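Local atomic coordinates of OsmC-like protein (Jannaschia sp., PDB entry 3CJE), a protein that probably contributes to hydroperoxide resistance by reducing peroxides, as members of the OsmC/Ohr family do, and assembles from two copies of the chain. Residues Arg12-Phe17 with Met35-Glu40; Cys96-Asp101 with Lys114-Asp119. One frame throughout, in Å; residues are numbered along the deposited sequence.

Both contacts join neighbouring antiparallel strands of the same five-stranded sheet, and each lies in a beta hairpin with a classic bulge. Contact 1 pairs strands 13-24 and 28-37 where the chain begins, and is partly buried, with K37 and P38 exposed at its edge; its second strand stops at a cis-proline. Contact 2 pairs strands 93-105 and 108-121 nearer the centre of the chain, is larger, and buries its apolar face under helices and against the second subunit. Strands 13-24 and 93-105 lie side by side: V15 O and W100 N probably share a hydrogen bond, while E14 OE2 and K114 NZ form a salt bridge of 2.6 Å on the face that carries the charged residues.

Contact 1. Residues Arg12-Phe17 with Met35-Glu40; sequences RAEVVF and MVKPFE
F17 lays one face of its ring against selenomethionine M35, whose CB stands 3.9 Å from the F17 ring centroid and displaced toward the rim, a CH-pi contact. With CG anti to the backbone N (chi1 -172°), the M35 chain runs on past the CE1 and CZ atoms of F17, and in one of its two conformers SE approaches the ring obliquely, a Met-aromatic contact. The long, flexible selenoether chain, like that of methionine, suits this place because it can follow a flat ring.

On the other face of the sheet V16 and K37 lie side by side, V16 CG2 being 3.7 Å from K37 CD. The extended methylenes of the lysine thus cover the valine, while its ammonium reaches E14: K37 NZ meets E14 OE1 at 3.2 Å from above the carboxylate plane, a salt bridge. The other oxygen, E14 OE2, is bound by K114, and a carboxylate between two lysines probably stays ionised.

Between these faces the backbone forms a classic beta bulge, in which V36 and K37 both oppose V16. V16 O accepts a bond from V36 N at 2.8 Å and a weak one from K37 N at 3.3 Å, and V16 N donates to K37 O at 2.9 Å. V36 takes up the extra residue with a helix-like psi of -43°, and its CB rests against CG1 of V16.

Past the bulge, a cis peptide before P38 turns the chain off the strand, with P38 CD 4.1 Å from V15 CG2; a proline suits such a bend because it readily accepts the cis form. Farther out, helix 62-81 backs the apolar face, L63, A64 and I67 packing on F17, while V15 touches L63 and F143 of the second subunit.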
loop_
_atom_site.group_PDB
_atom_site.type_symbol
_atom_site.label_atom_id
_atom_site.label_comp_id
_atom_site.label_asym_id
_atom_site.label_seq_id
_atom_site.Cartn_x
_atom_site.Cartn_y
_atom_site.Cartn_z
ATOM N N ARG A 12 5.011 -2.892 -23.743
ATOM C CA ARG A 12 4.789 -2.672 -22.261
ATOM C C ARG A 12 3.461 -3.293 -21.814
ATOM O O ARG A 12 2.366 -2.777 -22.150
ATOM C CB ARG A 12 4.798 -1.176 -21.892
ATOM N N ALA A 13 3.536 -4.425 -21.112
ATOM C CA ALA A 13 2.317 -4.983 -20.541
ATOM C C ALA A 13 2.112 -4.296 -19.218
ATOM O O ALA A 13 3.000 -4.344 -18.363
ATOM C CB ALA A 13 2.443 -6.435 -20.344
ATOM N N GLU A 14 0.948 -3.678 -19.066
ATOM C CA GLU A 14 0.652 -2.828 -17.922
ATOM C C GLU A 14 -0.449 -3.367 -17.026
ATOM O O GLU A 14 -1.429 -3.981 -17.484
ATOM C CB GLU A 14 0.221 -1.442 -18.399
ATOM C CG GLU A 14 1.323 -0.651 -19.053
ATOM C CD GLU A 14 0.902 0.770 -19.440
ATOM O OE1 GLU A 14 -0.327 1.072 -19.479
ATOM O OE2 GLU A 14 1.838 1.548 -19.675
ATOM N N VAL A 15 -0.322 -3.025 -15.749
ATOM C CA VAL A 15 -1.384 -3.137 -14.779
ATOM C C VAL A 15 -1.660 -1.699 -14.336
ATOM O O VAL A 15 -0.724 -0.972 -14.001
ATOM C CB VAL A 15 -1.026 -4.065 -13.568
ATOM C CG1 VAL A 15 -2.132 -3.942 -12.467
ATOM C CG2 VAL A 15 -0.818 -5.525 -14.029
ATOM N N VAL A 16 -2.923 -1.265 -14.391
ATOM C CA VAL A 16 -3.297 0.142 -14.140
ATOM C C VAL A 16 -4.448 0.126 -13.164
ATOM O O VAL A 16 -5.452 -0.512 -13.404
ATOM C CB VAL A 16 -3.725 0.914 -15.420
ATOM C CG1 VAL A 16 -4.130 2.328 -15.083
ATOM C CG2 VAL A 16 -2.591 0.878 -16.474
ATOM N N PHE A 17 -4.272 0.833 -12.049
ATOM C CA PHE A 17 -5.347 1.087 -11.103
ATOM C C PHE A 17 -5.556 2.583 -10.955
ATOM O O PHE A 17 -4.615 3.381 -11.029
ATOM C CB PHE A 17 -5.026 0.512 -9.718
ATOM C CG PHE A 17 -5.334 -0.951 -9.567
ATOM C CD1 PHE A 17 -4.540 -1.906 -10.154
ATOM C CD2 PHE A 17 -6.446 -1.384 -8.846
ATOM C CE1 PHE A 17 -4.836 -3.281 -9.999
ATOM C CE2 PHE A 17 -6.713 -2.777 -8.690
ATOM C CZ PHE A 17 -5.919 -3.686 -9.262
HETATM N N MSE A 35 -9.589 -1.322 -11.136
HETATM C CA MSE A 35 -8.568 -1.858 -12.022
HETATM C C MSE A 35 -9.025 -1.473 -13.419
HETATM O O MSE A 35 -10.187 -1.696 -13.793
HETATM C CB MSE A 35 -8.425 -3.382 -11.928
HETATM C CG MSE A 35 -7.243 -3.872 -12.709
HETATM SE SE MSE A 35 -6.861 -5.791 -12.496
HETATM C CE MSE A 35 -8.659 -6.473 -12.770
ATOM N N VAL A 36 -8.118 -0.877 -14.189
ATOM C CA VAL A 36 -8.377 -0.434 -15.547
ATOM C C VAL A 36 -7.733 -1.389 -16.548
ATOM O O VAL A 36 -8.350 -1.755 -17.559
ATOM C CB VAL A 36 -7.880 1.022 -15.764
ATOM C CG1 VAL A 36 -8.166 1.439 -17.197
ATOM C CG2 VAL A 36 -8.593 1.963 -14.771
ATOM N N LYS A 37 -6.499 -1.797 -16.274
ATOM C CA LYS A 37 -5.823 -2.846 -17.029
ATOM C C LYS A 37 -5.244 -3.834 -16.034
ATOM O O LYS A 37 -4.759 -3.424 -14.981
ATOM C CB LYS A 37 -4.682 -2.267 -17.873
ATOM C CG LYS A 37 -5.070 -1.194 -18.844
ATOM C CD LYS A 37 -3.786 -0.765 -19.591
ATOM C CE LYS A 37 -3.952 0.428 -20.524
ATOM N NZ LYS A 37 -2.755 0.513 -21.451
ATOM N N PRO A 38 -5.216 -5.140 -16.381
ATOM C CA PRO A 38 -5.590 -5.742 -17.687
ATOM C C PRO A 38 -7.084 -5.816 -18.047
ATOM O O PRO A 38 -7.428 -5.985 -19.223
ATOM C CB PRO A 38 -5.049 -7.162 -17.572
ATOM C CG PRO A 38 -4.130 -7.189 -16.498
ATOM C CD PRO A 38 -4.559 -6.141 -15.525
ATOM N N PHE A 39 -7.946 -5.720 -17.046
ATOM C CA PHE A 39 -9.390 -5.630 -17.317
ATOM C C PHE A 39 -10.008 -4.701 -16.303
ATOM O O PHE A 39 -9.352 -4.267 -15.352
ATOM C CB PHE A 39 -10.069 -7.019 -17.338
ATOM C CG PHE A 39 -10.097 -7.724 -16.021
ATOM C CD1 PHE A 39 -9.060 -8.574 -15.635
ATOM C CD2 PHE A 39 -11.165 -7.586 -15.169
ATOM C CE1 PHE A 39 -9.091 -9.261 -14.449
ATOM C CE2 PHE A 39 -11.193 -8.246 -13.947
ATOM C CZ PHE A 39 -10.147 -9.084 -13.583
ATOM N N GLU A 40 -11.285 -4.375 -16.485
ATOM C CA GLU A 40 -11.950 -3.372 -15.644
ATOM C C GLU A 40 -12.750 -3.993 -14.492
ATOM O O GLU A 40 -13.686 -4.761 -14.740
ATOM C CB GLU A 40 -12.899 -2.533 -16.522
ATOM C CG GLU A 40 -12.205 -1.775 -17.644
ATOM C CD GLU A 40 -13.151 -0.931 -18.528
ATOM O OE1 GLU A 40 -14.361 -1.239 -18.647
ATOM O OE2 GLU A 40 -12.656 0.045 -19.129
#

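Contact 2. Residues Cys96-Asp101 with Lys114-Asp119; sequences CRVVWD and KSFEID
V98 presses both its methyls on the ring of F116: CG1 lies over one face, 3.8 Å from the F116 ring centroid, and CG2 comes to 3.6 Å from CD2 of that ring. The same CG1 meets a face of the W100 indole, setting a compact, branched valine between two aromatics. On this apolar face helix 62-81 covers C96, V98 and W100 through I67, T71 and L63, and helix 143-148 meets F116 and I118.

The reverse face is looser and partly exposed. R97 and E117 run alongside each other, and R97 NH1 reaches E117 OE1 at 3.3 Å near the guanidinium plane, a salt bridge with a weak hydrogen bond. Their flat groups are turned 47° apart, and V99 CG2 lies over one guanidinium face. A water links R97 O, S115 OG and E117 OE1, donating to the first and last and accepting from S115 OG at 2.7 Å; a chi1 of 67° aims that hydroxyl at it.

V99 faces both K114 and S115 in a classic beta bulge, where V99 O takes bonds from K114 N at 2.8 Å and S115 N at 3.1 Å. The K114 methylenes run along V99.

E117 OE2 also pairs with R155 of the second subunit, and residues 116-119 pair in parallel with a strand there, continuing the sheet across the interface. Shared between two arginines and a water, the E117 carboxylate is probably ionised, so the face with R97 and E117 probably joins that subunit through charge, while the V98 face does so mainly by packing, its polar point being W100 NE1 bonded to T147 of the second subunit.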
loop_
_atom_site.group_PDB
_atom_site.type_symbol
_atom_site.label_atom_id
_atom_site.label_comp_id
_atom_site.label_asym_id
_atom_site.label_seq_id
_atom_site.Cartn_x
_atom_site.Cartn_y
_atom_site.Cartn_z
ATOM N N CYS A 96 -6.132 9.304 -8.012
ATOM C CA CYS A 96 -4.807 8.688 -8.053
ATOM C C CYS A 96 -4.792 7.618 -9.151
ATOM O O CYS A 96 -5.754 6.831 -9.273
ATOM C CB CYS A 96 -4.491 8.058 -6.711
ATOM S SG CYS A 96 -2.950 7.138 -6.659
ATOM N N ARG A 97 -3.720 7.605 -9.947
ATOM C CA ARG A 97 -3.527 6.611 -10.988
ATOM C C ARG A 97 -2.143 6.037 -10.834
ATOM O O ARG A 97 -1.146 6.783 -10.730
ATOM C CB ARG A 97 -3.682 7.216 -12.388
ATOM C CG ARG A 97 -3.501 6.207 -13.490
ATOM C CD ARG A 97 -3.855 6.871 -14.818
ATOM N NE ARG A 97 -3.713 5.988 -15.947
ATOM C CZ ARG A 97 -2.634 5.911 -16.713
ATOM N NH1 ARG A 97 -1.547 6.660 -16.479
ATOM N NH2 ARG A 97 -2.642 5.059 -17.730
ATOM N N VAL A 98 -2.062 4.718 -10.748
ATOM C CA VAL A 98 -0.791 4.031 -10.625
ATOM C C VAL A 98 -0.676 2.995 -11.758
ATOM O O VAL A 98 -1.615 2.248 -12.021
ATOM C CB VAL A 98 -0.603 3.358 -9.248
ATOM C CG1 VAL A 98 0.812 2.741 -9.126
ATOM C CG2 VAL A 98 -0.838 4.385 -8.102
ATOM N N VAL A 99 0.478 2.962 -12.404
ATOM C CA VAL A 99 0.782 2.075 -13.508
ATOM C C VAL A 99 2.020 1.264 -13.140
ATOM O O VAL A 99 3.041 1.817 -12.735
ATOM C CB VAL A 99 1.039 2.809 -14.838
ATOM C CG1 VAL A 99 1.273 1.794 -15.970
ATOM C CG2 VAL A 99 -0.129 3.758 -15.126
ATOM N N TRP A 100 1.908 -0.055 -13.310
ATOM C CA TRP A 100 3.015 -0.975 -13.216
ATOM C C TRP A 100 3.167 -1.716 -14.530
ATOM O O TRP A 100 2.260 -1.746 -15.338
ATOM C CB TRP A 100 2.765 -2.047 -12.145
ATOM C CG TRP A 100 2.624 -1.591 -10.717
ATOM C CD1 TRP A 100 3.629 -1.501 -9.782
ATOM C CD2 TRP A 100 1.432 -1.194 -10.060
ATOM N NE1 TRP A 100 3.118 -1.077 -8.582
ATOM C CE2 TRP A 100 1.780 -0.854 -8.715
ATOM C CE3 TRP A 100 0.085 -1.052 -10.462
ATOM C CZ2 TRP A 100 0.825 -0.478 -7.767
ATOM C CZ3 TRP A 100 -0.844 -0.619 -9.540
ATOM C CH2 TRP A 100 -0.480 -0.342 -8.190
ATOM N N ASP A 101 4.291 -2.386 -14.694
ATOM C CA ASP A 101 4.423 -3.274 -15.830
ATOM C C ASP A 101 5.075 -4.572 -15.443
ATOM O O ASP A 101 5.734 -4.684 -14.401
ATOM C CB ASP A 101 5.165 -2.602 -16.961
ATOM C CG ASP A 101 6.484 -1.990 -16.515
ATOM O OD1 ASP A 101 7.143 -2.588 -15.657
ATOM O OD2 ASP A 101 6.865 -0.924 -17.038
ATOM N N LYS A 114 5.789 1.895 -12.952
ATOM C CA LYS A 114 5.963 2.775 -14.099
ATOM C C LYS A 114 5.625 4.234 -13.805
ATOM O O LYS A 114 6.403 5.140 -14.177
ATOM C CB LYS A 114 5.150 2.262 -15.275
ATOM C CG LYS A 114 5.382 2.977 -16.606
ATOM C CD LYS A 114 4.491 2.278 -17.645
ATOM C CE LYS A 114 4.788 2.649 -19.081
ATOM N NZ LYS A 114 4.436 1.455 -19.940
ATOM N N SER A 115 4.496 4.484 -13.145
ATOM C CA SER A 115 4.086 5.880 -12.896
ATOM C C SER A 115 3.116 6.007 -11.746
ATOM O O SER A 115 2.318 5.113 -11.491
ATOM C CB SER A 115 3.498 6.541 -14.137
ATOM O OG SER A 115 2.301 5.995 -14.529
ATOM N N PHE A 116 3.211 7.143 -11.076
ATOM C CA PHE A 116 2.305 7.537 -10.015
ATOM C C PHE A 116 1.820 8.971 -10.240
ATOM O O PHE A 116 2.639 9.856 -10.413
ATOM C CB PHE A 116 3.015 7.557 -8.666
ATOM C CG PHE A 116 3.276 6.193 -8.072
ATOM C CD1 PHE A 116 4.358 5.431 -8.469
ATOM C CD2 PHE A 116 2.408 5.706 -7.082
ATOM C CE1 PHE A 116 4.581 4.165 -7.905
ATOM C CE2 PHE A 116 2.655 4.469 -6.516
ATOM C CZ PHE A 116 3.698 3.704 -6.949
ATOM N N GLU A 117 0.503 9.187 -10.192
ATOM C CA GLU A 117 -0.085 10.510 -10.417
ATOM C C GLU A 117 -1.151 10.730 -9.379
ATOM O O GLU A 117 -1.986 9.821 -9.146
ATOM C CB GLU A 117 -0.675 10.587 -11.841
ATOM C CG GLU A 117 0.363 10.430 -12.938
ATOM C CD GLU A 117 -0.209 10.227 -14.374
ATOM O OE1 GLU A 117 -1.128 9.360 -14.602
ATOM O OE2 GLU A 117 0.354 10.888 -15.286
ATOM N N ILE A 118 -1.129 11.889 -8.732
ATOM C CA ILE A 118 -2.136 12.269 -7.716
ATOM C C ILE A 118 -2.633 13.689 -8.049
ATOM O O ILE A 118 -1.850 14.619 -8.060
ATOM C CB ILE A 118 -1.584 12.220 -6.274
ATOM C CG1 ILE A 118 -1.147 10.783 -5.974
ATOM C CG2 ILE A 118 -2.641 12.702 -5.284
ATOM C CD1 ILE A 118 -0.588 10.557 -4.581
ATOM N N ASP A 119 -3.915 13.792 -8.388
ATOM C CA ASP A 119 -4.571 15.082 -8.718
ATOM C C ASP A 119 -5.510 15.440 -7.575
ATOM O O ASP A 119 -6.348 14.639 -7.162
ATOM C CB ASP A 119 -5.374 14.965 -9.986
ATOM C CG ASP A 119 -4.497 14.857 -11.235
ATOM O OD1 ASP A 119 -3.293 15.130 -11.186
ATOM O OD2 ASP A 119 -5.074 14.559 -12.308
HETATM O O HOH W 1 0.171 7.115 -13.270
#